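Local coordinates for protein AlkD2 (Streptococcus mutans, PDB 6M9M) that is of unknown function but belongs to the HEAT-like repeat family of DNA glycosylases and binds the nucleotide inosine-5'-monophosphate, at residues A[82-85]-A[86-89]; A[181-184]-A[185-189]. All coordinates share one frame; numbering follows the deposited sequence.

Interaction 1 of 2, residues A[82-85]-A[86-89]. With IMP (inosinic acid), chain B.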
ATOM      1  N   ASP A  82      10.592   5.991   4.532  1.00  8.94           N
ATOM      2  CA  ASP A  82      11.438   4.940   5.084  1.00  9.32           C
ATOM      3  C   ASP A  82      12.371   4.387   4.017  1.00  9.54           C
ATOM      4  O   ASP A  82      11.940   4.089   2.898  1.00 10.66           O
ATOM      5  CB  ASP A  82      10.549   3.830   5.658  1.00 10.19           C
ATOM      6  CG  ASP A  82      11.244   3.037   6.737  1.00 10.19           C
ATOM      7  OD1 ASP A  82      12.191   2.291   6.404  1.00 10.64           O
ATOM      8  OD2 ASP A  82      10.856   3.181   7.915  1.00 10.35           O
ATOM      9  N   ASN A  83      13.651   4.242   4.368  0.90  9.37           N
ATOM     10  CA  ASN A  83      14.641   3.733   3.423  0.90 10.01           C
ATOM     11  C   ASN A  83      14.694   2.216   3.351  0.90  9.87           C
ATOM     12  O   ASN A  83      15.521   1.682   2.612  0.90 10.94           O
ATOM     13  CB  ASN A  83      16.032   4.323   3.696  0.90 12.47           C
ATOM     14  CG  ASN A  83      16.654   3.835   4.976  0.90 13.21           C
ATOM     15  OD1 ASN A  83      16.222   2.842   5.547  0.90 14.80           O
ATOM     16  ND2 ASN A  83      17.721   4.506   5.408  0.90 15.90           N
ATOM     17  N   ASN A  84      13.812   1.514   4.038  1.00 10.73           N
ATOM     18  CA  ASN A  84      13.812   0.060   4.037  1.00 10.76           C
ATOM     19  C   ASN A  84      12.637  -0.456   3.210  1.00  9.81           C
ATOM     20  O   ASN A  84      11.481  -0.143   3.498  1.00 10.84           O
ATOM     21  CB  ASN A  84      13.756  -0.467   5.468  1.00 11.07           C
ATOM     22  CG  ASN A  84      13.751  -1.963   5.524  1.00 12.38           C
ATOM     23  OD1 ASN A  84      12.724  -2.598   5.290  1.00 13.45           O
ATOM     24  ND2 ASN A  84      14.912  -2.544   5.826  1.00 13.91           N
ATOM     25  N   TRP A  85      12.935  -1.291   2.211  1.00 10.81           N
ATOM     26  CA  TRP A  85      11.899  -1.718   1.283  1.00 11.53           C
ATOM     27  C   TRP A  85      10.886  -2.638   1.944  1.00 11.05           C
ATOM     28  O   TRP A  85       9.736  -2.693   1.492  1.00 11.10           O
ATOM     29  CB  TRP A  85      12.516  -2.344   0.026  1.00 13.20           C
ATOM     30  CG  TRP A  85      13.182  -3.671   0.210  1.00 15.49           C
ATOM     31  CD1 TRP A  85      14.514  -3.907   0.393  1.00 17.54           C
ATOM     32  CD2 TRP A  85      12.545  -4.960   0.208  1.00 16.58           C
ATOM     33  NE1 TRP A  85      14.743  -5.254   0.507  1.00 19.61           N
ATOM     34  CE2 TRP A  85      13.555  -5.924   0.399  1.00 18.97           C
ATOM     35  CE3 TRP A  85      11.219  -5.392   0.057  1.00 16.77           C
ATOM     36  CZ2 TRP A  85      13.286  -7.291   0.445  1.00 19.51           C
ATOM     37  CZ3 TRP A  85      10.957  -6.751   0.114  1.00 18.05           C
ATOM     38  CH2 TRP A  85      11.983  -7.681   0.308  1.00 18.96           C
ATOM     39  N   ARG A  86      11.277  -3.382   2.985  0.92  9.86           N
ATOM     40  CA  ARG A  86      10.311  -4.240   3.680  0.92  9.89           C
ATOM     41  C   ARG A  86       9.307  -3.401   4.461  0.92  9.82           C
ATOM     42  O   ARG A  86       8.126  -3.747   4.531  0.92 10.16           O
ATOM     43  CB  ARG A  86      11.035  -5.245   4.567  0.92 11.63           C
ATOM     44  CG  ARG A  86      11.798  -6.269   3.743  0.92 12.78           C
ATOM     45  CD  ARG A  86      12.623  -7.217   4.615  0.92 14.29           C
ATOM     46  NE  ARG A  86      13.341  -8.217   3.815  0.92 16.49           N
ATOM     47  CZ  ARG A  86      12.794  -9.316   3.311  0.92 18.54           C
ATOM     48  NH1 ARG A  86      11.526  -9.608   3.544  0.92 19.08           N
ATOM     49  NH2 ARG A  86      13.524 -10.134   2.575  0.92 21.02           N
ATOM     50  N   VAL A  87       9.756  -2.291   5.052  1.00  9.78           N
ATOM     51  CA  VAL A  87       8.821  -1.359   5.682  1.00  9.52           C
ATOM     52  C   VAL A  87       7.878  -0.774   4.636  1.00  8.43           C
ATOM     53  O   VAL A  87       6.676  -0.625   4.884  1.00  9.31           O
ATOM     54  CB  VAL A  87       9.565  -0.260   6.465  1.00  9.78           C
ATOM     55  CG1 VAL A  87       8.572   0.732   7.049  1.00 10.25           C
ATOM     56  CG2 VAL A  87      10.440  -0.857   7.571  1.00  9.95           C
ATOM     57  N   GLN A  88       8.403  -0.444   3.449  1.00  8.88           N
ATOM     58  CA  GLN A  88       7.534   0.051   2.376  1.00  8.84           C
ATOM     59  C   GLN A  88       6.455  -0.965   2.001  1.00  8.60           C
ATOM     60  O   GLN A  88       5.310  -0.590   1.739  1.00  9.11           O
ATOM     61  CB  GLN A  88       8.341   0.453   1.149  1.00  9.14           C
ATOM     62  CG  GLN A  88       9.239   1.640   1.365  1.00  9.58           C
ATOM     63  CD  GLN A  88       8.500   2.958   1.482  1.00  9.77           C
ATOM     64  OE1 GLN A  88       7.335   3.076   1.099  1.00 10.64           O
ATOM     65  NE2 GLN A  88       9.189   3.974   1.982  1.00 10.34           N
ATOM     66  N   GLU A  89       6.792  -2.257   1.981  1.00  9.31           N
ATOM     67  CA  GLU A  89       5.762  -3.249   1.704  1.00  8.91           C
ATOM     68  C   GLU A  89       4.688  -3.245   2.784  1.00 10.07           C
ATOM     69  O   GLU A  89       3.503  -3.382   2.484  1.00 10.33           O
ATOM     70  CB  GLU A  89       6.364  -4.645   1.579  1.00 10.61           C
ATOM     71  CG  GLU A  89       7.282  -4.831   0.379  1.00 12.80           C
ATOM     72  CD  GLU A  89       6.585  -4.661  -0.983  1.00 14.39           C
ATOM     73  OE1 GLU A  89       5.333  -4.702  -1.076  1.00 17.83           O
ATOM     74  OE2 GLU A  89       7.297  -4.458  -1.979  1.00 16.23           O
TER
HETATM   75  P   IMP B 301      10.692 -12.596   1.373  1.00 26.52           P
HETATM   76  O1P IMP B 301      10.336 -14.060   1.524  1.00 27.38           O
HETATM   77  O2P IMP B 301      12.189 -12.430   1.289  1.00 25.25           O
HETATM   78  O3P IMP B 301      10.145 -11.798   2.641  1.00 23.86           O
HETATM   79  O5' IMP B 301      10.020 -12.090   0.031  1.00 35.35           O
HETATM   80  C5' IMP B 301      10.114 -10.732  -0.376  1.00 42.42           C
HETATM   81  C4' IMP B 301      10.381 -10.662  -1.854  1.00 48.85           C
HETATM   82  O4' IMP B 301      10.259  -9.444  -2.308  1.00 51.68           O
HETATM   83  C3' IMP B 301      11.933 -11.121  -2.163  1.00 51.85           C
HETATM   84  O3' IMP B 301      11.981 -11.949  -3.402  1.00 52.34           O
HETATM   85  C2' IMP B 301      12.572 -10.057  -2.340  1.00 53.83           C
HETATM   86  O2' IMP B 301      13.779 -10.336  -3.193  1.00 55.01           O
HETATM   87  C1' IMP B 301      11.534  -9.142  -3.105  1.00 53.91           C
HETATM   88  N9  IMP B 301      11.714  -7.839  -3.153  1.00 56.07           N
HETATM   89  C8  IMP B 301      10.871  -6.811  -3.420  1.00 56.89           C
HETATM   90  N7  IMP B 301      11.586  -5.663  -3.382  1.00 57.40           N
HETATM   91  C5  IMP B 301      12.879  -5.973  -3.107  1.00 57.70           C
HETATM   92  C6  IMP B 301      14.003  -5.147  -2.961  1.00 58.55           C
HETATM   93  O6  IMP B 301      13.822  -3.713  -3.117  1.00 58.83           O
HETATM   94  N1  IMP B 301      15.187  -5.678  -2.685  1.00 58.82           N
HETATM   95  C2  IMP B 301      15.301  -7.038  -2.545  1.00 58.54           C
HETATM   96  N3  IMP B 301      14.196  -7.845  -2.691  1.00 57.71           N
HETATM   97  C4  IMP B 301      12.977  -7.324  -2.972  1.00 57.12           C
HETATM   98  O   HOH W   1       9.137  -2.410  -1.529  1.00 19.68           O
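Trp85 and Arg86, the first two residues of their helix, bind inosinic acid by its base and its phosphate. Trp85 holds CG in the crowded position between backbone N and carbonyl carbon (chi1 70°), and the ring lies flat between two partners. The purine lies over one face, with NE1 of Trp85 3.3 Å from N1 of the nucleotide. On the opposite face CG of Arg86 makes a CH-pi contact, 3.5 Å from the centroid of the six-membered ring. From CG to NE the arginine runs extended, and its guanidinium lies over the same indole face, which would hold it flat while its edge meets the phosphate: NH1 donates to O3P (2.7 Å) and NH2 to O2P (3.0 Å), both nearly straight. His18 and Gly19 also hydrogen-bond the nucleotide. Just before the helix, Asn84 is the N-cap; its OD1 accepts from Val87 N at 3.0 Å and, weakly, from Arg86 N. Asp82 forms an Asx turn, its OD1 taking Asn84 N on the anti lone pair, while OD2 pairs with Arg55. A bend at chi2 (-72°) turns the Gln88 amide back to Asp82 O, which NE2 meets 2.9 Å away on a carbonyl lone pair; NE2 also bonds Ser80 O. The whole turn joins the loop after helix 69-79 to helix 85-102, with Asn84 and Arg86 packed against helix 52-65.

Interaction 2 of 2, residues A[181-184]-A[185-189]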
ATOM      1  N   LYS A 181      -8.421  -4.372 -22.371  1.00 22.45           N
ATOM      2  CA  LYS A 181      -8.153  -4.171 -23.793  1.00 24.61           C
ATOM      3  C   LYS A 181      -8.661  -2.810 -24.256  1.00 25.39           C
ATOM      4  O   LYS A 181      -7.953  -2.071 -24.946  1.00 26.40           O
ATOM      5  CB  LYS A 181      -8.791  -5.311 -24.589  1.00 26.66           C
ATOM      6  CG  LYS A 181      -8.633  -5.240 -26.104  1.00 28.35           C
ATOM      7  CD  LYS A 181      -9.185  -6.509 -26.773  1.00 29.36           C
ATOM      8  CE  LYS A 181      -9.097  -6.455 -28.294  1.00 31.45           C
ATOM      9  NZ  LYS A 181      -9.574  -7.727 -28.902  1.00 32.91           N
ATOM     10  N   ILE A 182      -9.884  -2.452 -23.869  1.00 25.52           N
ATOM     11  CA  ILE A 182     -10.434  -1.155 -24.249  1.00 26.60           C
ATOM     12  C   ILE A 182      -9.570  -0.017 -23.719  1.00 25.47           C
ATOM     13  O   ILE A 182      -9.303   0.959 -24.428  1.00 27.51           O
ATOM     14  CB  ILE A 182     -11.893  -1.040 -23.769  1.00 28.59           C
ATOM     15  CG1 ILE A 182     -12.793  -1.948 -24.604  1.00 29.83           C
ATOM     16  CG2 ILE A 182     -12.368   0.410 -23.832  1.00 29.11           C
ATOM     17  CD1 ILE A 182     -14.160  -2.145 -24.012  1.00 30.79           C
ATOM     18  N   GLU A 183      -9.140  -0.106 -22.460  1.00 23.49           N
ATOM     19  CA  GLU A 183      -8.293   0.941 -21.904  1.00 22.56           C
ATOM     20  C   GLU A 183      -6.984   1.056 -22.680  1.00 23.04           C
ATOM     21  O   GLU A 183      -6.579   2.155 -23.074  1.00 23.45           O
ATOM     22  CB  GLU A 183      -8.026   0.653 -20.425  1.00 21.28           C
ATOM     23  CG  GLU A 183      -6.987   1.555 -19.784  1.00 21.59           C
ATOM     24  CD  GLU A 183      -7.401   3.010 -19.732  1.00 22.58           C
ATOM     25  OE1 GLU A 183      -8.614   3.291 -19.589  1.00 24.58           O
ATOM     26  OE2 GLU A 183      -6.508   3.870 -19.833  1.00 22.16           O
ATOM     27  N   LEU A 184      -6.307  -0.075 -22.905  1.00 22.54           N
ATOM     28  CA  LEU A 184      -4.987  -0.044 -23.531  1.00 23.30           C
ATOM     29  C   LEU A 184      -5.058   0.448 -24.969  1.00 25.28           C
ATOM     30  O   LEU A 184      -4.128   1.113 -25.436  1.00 25.15           O
ATOM     31  CB  LEU A 184      -4.336  -1.431 -23.479  1.00 23.21           C
ATOM     32  CG  LEU A 184      -4.094  -2.026 -22.087  1.00 24.05           C
ATOM     33  CD1 LEU A 184      -3.391  -3.378 -22.164  1.00 24.80           C
ATOM     34  CD2 LEU A 184      -3.291  -1.068 -21.227  1.00 23.96           C
ATOM     35  N   LYS A 185      -6.145   0.141 -25.679  1.00 27.50           N
ATOM     36  CA  LYS A 185      -6.257   0.559 -27.069  1.00 30.12           C
ATOM     37  C   LYS A 185      -6.212   2.072 -27.212  1.00 30.23           C
ATOM     38  O   LYS A 185      -5.824   2.569 -28.272  1.00 31.39           O
ATOM     39  CB  LYS A 185      -7.556   0.014 -27.666  1.00 33.65           C
ATOM     40  CG  LYS A 185      -7.636   0.105 -29.183  1.00 37.23           C
ATOM     41  CD  LYS A 185      -8.979  -0.397 -29.676  1.00 40.30           C
ATOM     42  CE  LYS A 185      -9.120  -0.244 -31.181  1.00 42.13           C
ATOM     43  NZ  LYS A 185     -10.518  -0.512 -31.620  1.00 43.50           N
ATOM     44  N   ASN A 186      -6.579   2.813 -26.165  1.00 30.32           N
ATOM     45  CA  ASN A 186      -6.583   4.267 -26.230  1.00 31.79           C
ATOM     46  C   ASN A 186      -5.218   4.891 -25.956  1.00 28.28           C
ATOM     47  O   ASN A 186      -5.070   6.107 -26.125  1.00 30.04           O
ATOM     48  CB  ASN A 186      -7.592   4.831 -25.227  1.00 36.96           C
ATOM     49  CG  ASN A 186      -9.028   4.558 -25.626  1.00 40.96           C
ATOM     50  OD1 ASN A 186      -9.375   4.612 -26.803  1.00 41.86           O
ATOM     51  ND2 ASN A 186      -9.868   4.255 -24.643  1.00 43.22           N
ATOM     52  N   TRP A 187      -4.225   4.109 -25.549  1.00 23.36           N
ATOM     53  CA  TRP A 187      -2.934   4.672 -25.186  1.00 21.12           C
ATOM     54  C   TRP A 187      -2.115   4.983 -26.434  1.00 22.18           C
ATOM     55  O   TRP A 187      -2.066   4.190 -27.376  1.00 23.49           O
ATOM     56  CB  TRP A 187      -2.149   3.681 -24.335  1.00 18.88           C
ATOM     57  CG  TRP A 187      -2.711   3.432 -22.973  1.00 17.11           C
ATOM     58  CD1 TRP A 187      -3.933   3.811 -22.491  1.00 17.71           C
ATOM     59  CD2 TRP A 187      -2.067   2.718 -21.912  1.00 15.08           C
ATOM     60  NE1 TRP A 187      -4.075   3.389 -21.189  1.00 16.90           N
ATOM     61  CE2 TRP A 187      -2.942   2.716 -20.817  1.00 15.36           C
ATOM     62  CE3 TRP A 187      -0.816   2.093 -21.775  1.00 15.18           C
ATOM     63  CZ2 TRP A 187      -2.632   2.089 -19.617  1.00 14.50           C
ATOM     64  CZ3 TRP A 187      -0.503   1.499 -20.573  1.00 13.60           C
ATOM     65  CH2 TRP A 187      -1.406   1.496 -19.516  1.00 14.01           C
ATOM     66  N   LYS A 188      -1.448   6.134 -26.420  1.00 21.72           N
ATOM     67  CA  LYS A 188      -0.478   6.514 -27.446  1.00 21.30           C
ATOM     68  C   LYS A 188       0.907   6.181 -26.893  1.00 18.72           C
ATOM     69  O   LYS A 188       1.369   6.820 -25.945  1.00 17.25           O
ATOM     70  CB  LYS A 188      -0.609   8.003 -27.759  1.00 23.45           C
ATOM     71  CG  LYS A 188       0.353   8.497 -28.826  1.00 26.38           C
ATOM     72  CD  LYS A 188       0.126   9.966 -29.151  1.00 29.18           C
ATOM     73  CE  LYS A 188       1.155  10.458 -30.159  1.00 32.15           C
ATOM     74  NZ  LYS A 188       1.008  11.909 -30.471  1.00 34.28           N
ATOM     75  N   LEU A 189       1.567   5.183 -27.486  1.00 18.87           N
ATOM     76  CA  LEU A 189       2.755   4.557 -26.889  1.00 17.51           C
ATOM     77  C   LEU A 189       4.053   5.278 -27.263  1.00 17.02           C
ATOM     78  O   LEU A 189       4.959   4.735 -27.901  1.00 19.33           O
ATOM     79  CB  LEU A 189       2.833   3.089 -27.280  1.00 17.70           C
ATOM     80  CG  LEU A 189       1.680   2.233 -26.781  1.00 18.09           C
ATOM     81  CD1 LEU A 189       1.940   0.801 -27.213  1.00 19.10           C
ATOM     82  CD2 LEU A 189       1.507   2.302 -25.281  1.00 17.35           C
TER
HETATM   83  O   HOH W   2     -10.618   1.995 -26.629  1.00 42.62           O
HETATM   84  O   HOH W   3      -2.382   1.370 -27.573  1.00 28.89           O
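Glu183 and Leu184 both reach Trp187, one at the indole edge and the other over a face. The polar side-chain bond runs from Trp187 NE1 to Glu183 OE2 (2.8 Å, 170° at the hydrogen). OE2 lies in the plane of the indole, at its edge, while the carboxylate is turned 68° against the ring; the N-H meets OE2 on the anti side, somewhat out of the carboxylate plane. A bend at chi2 (64°) brings the acid to the ring although its CB starts out away from the loop. Apolar contact comes from Leu184, whose CD2 sits 3.6 Å from the centroid of the six-membered ring, a CH-pi approach close to the ring normal; the leucine and the tryptophan run alongside each other in one direction. Ile194 and Val197 of helix 192-201 also touch the Trp187 side chain, and Lys154 makes a cation-pi contact with it. All this happens where helix 177-185 gives way to the loop before helix 192-201, in an all-helical chain of the HEAT-like repeat family. Among backbone bonds, Lys185 N still reaches Lys181 O four residues back (2.9 Å), whereas Asn186 N and Trp187 N each turn to a carbonyl three back, those of Glu183 and Leu184. Water also links the turn: one molecule donates to Leu184 O and Trp187 O, both at 2.8 Å, and another to Ile182 O and, weakly, to Asn186 OD1.

Overall arrangement
Both interactions are local contacts at helix ends, one at a start and one at a finish. Interaction 1 comes first along the chain, where helix 85-102 begins, and interaction 2 follows much later, where helix 177-185 ends, so they lie on different helices. Their centres are about 33 Å apart and their nearest atoms about 20 Å, and they do not touch. Interaction 1 sits nearer the middle of the elongated helical chain, about 11 Å from its centre, and holds two of the four nucleotide-pocket residues. Interaction 2 is about 26 Å from that centre. The nucleotide site is thus built partly from the start of helix 85-102, while interaction 2 is plain structural packing at the C-terminal end.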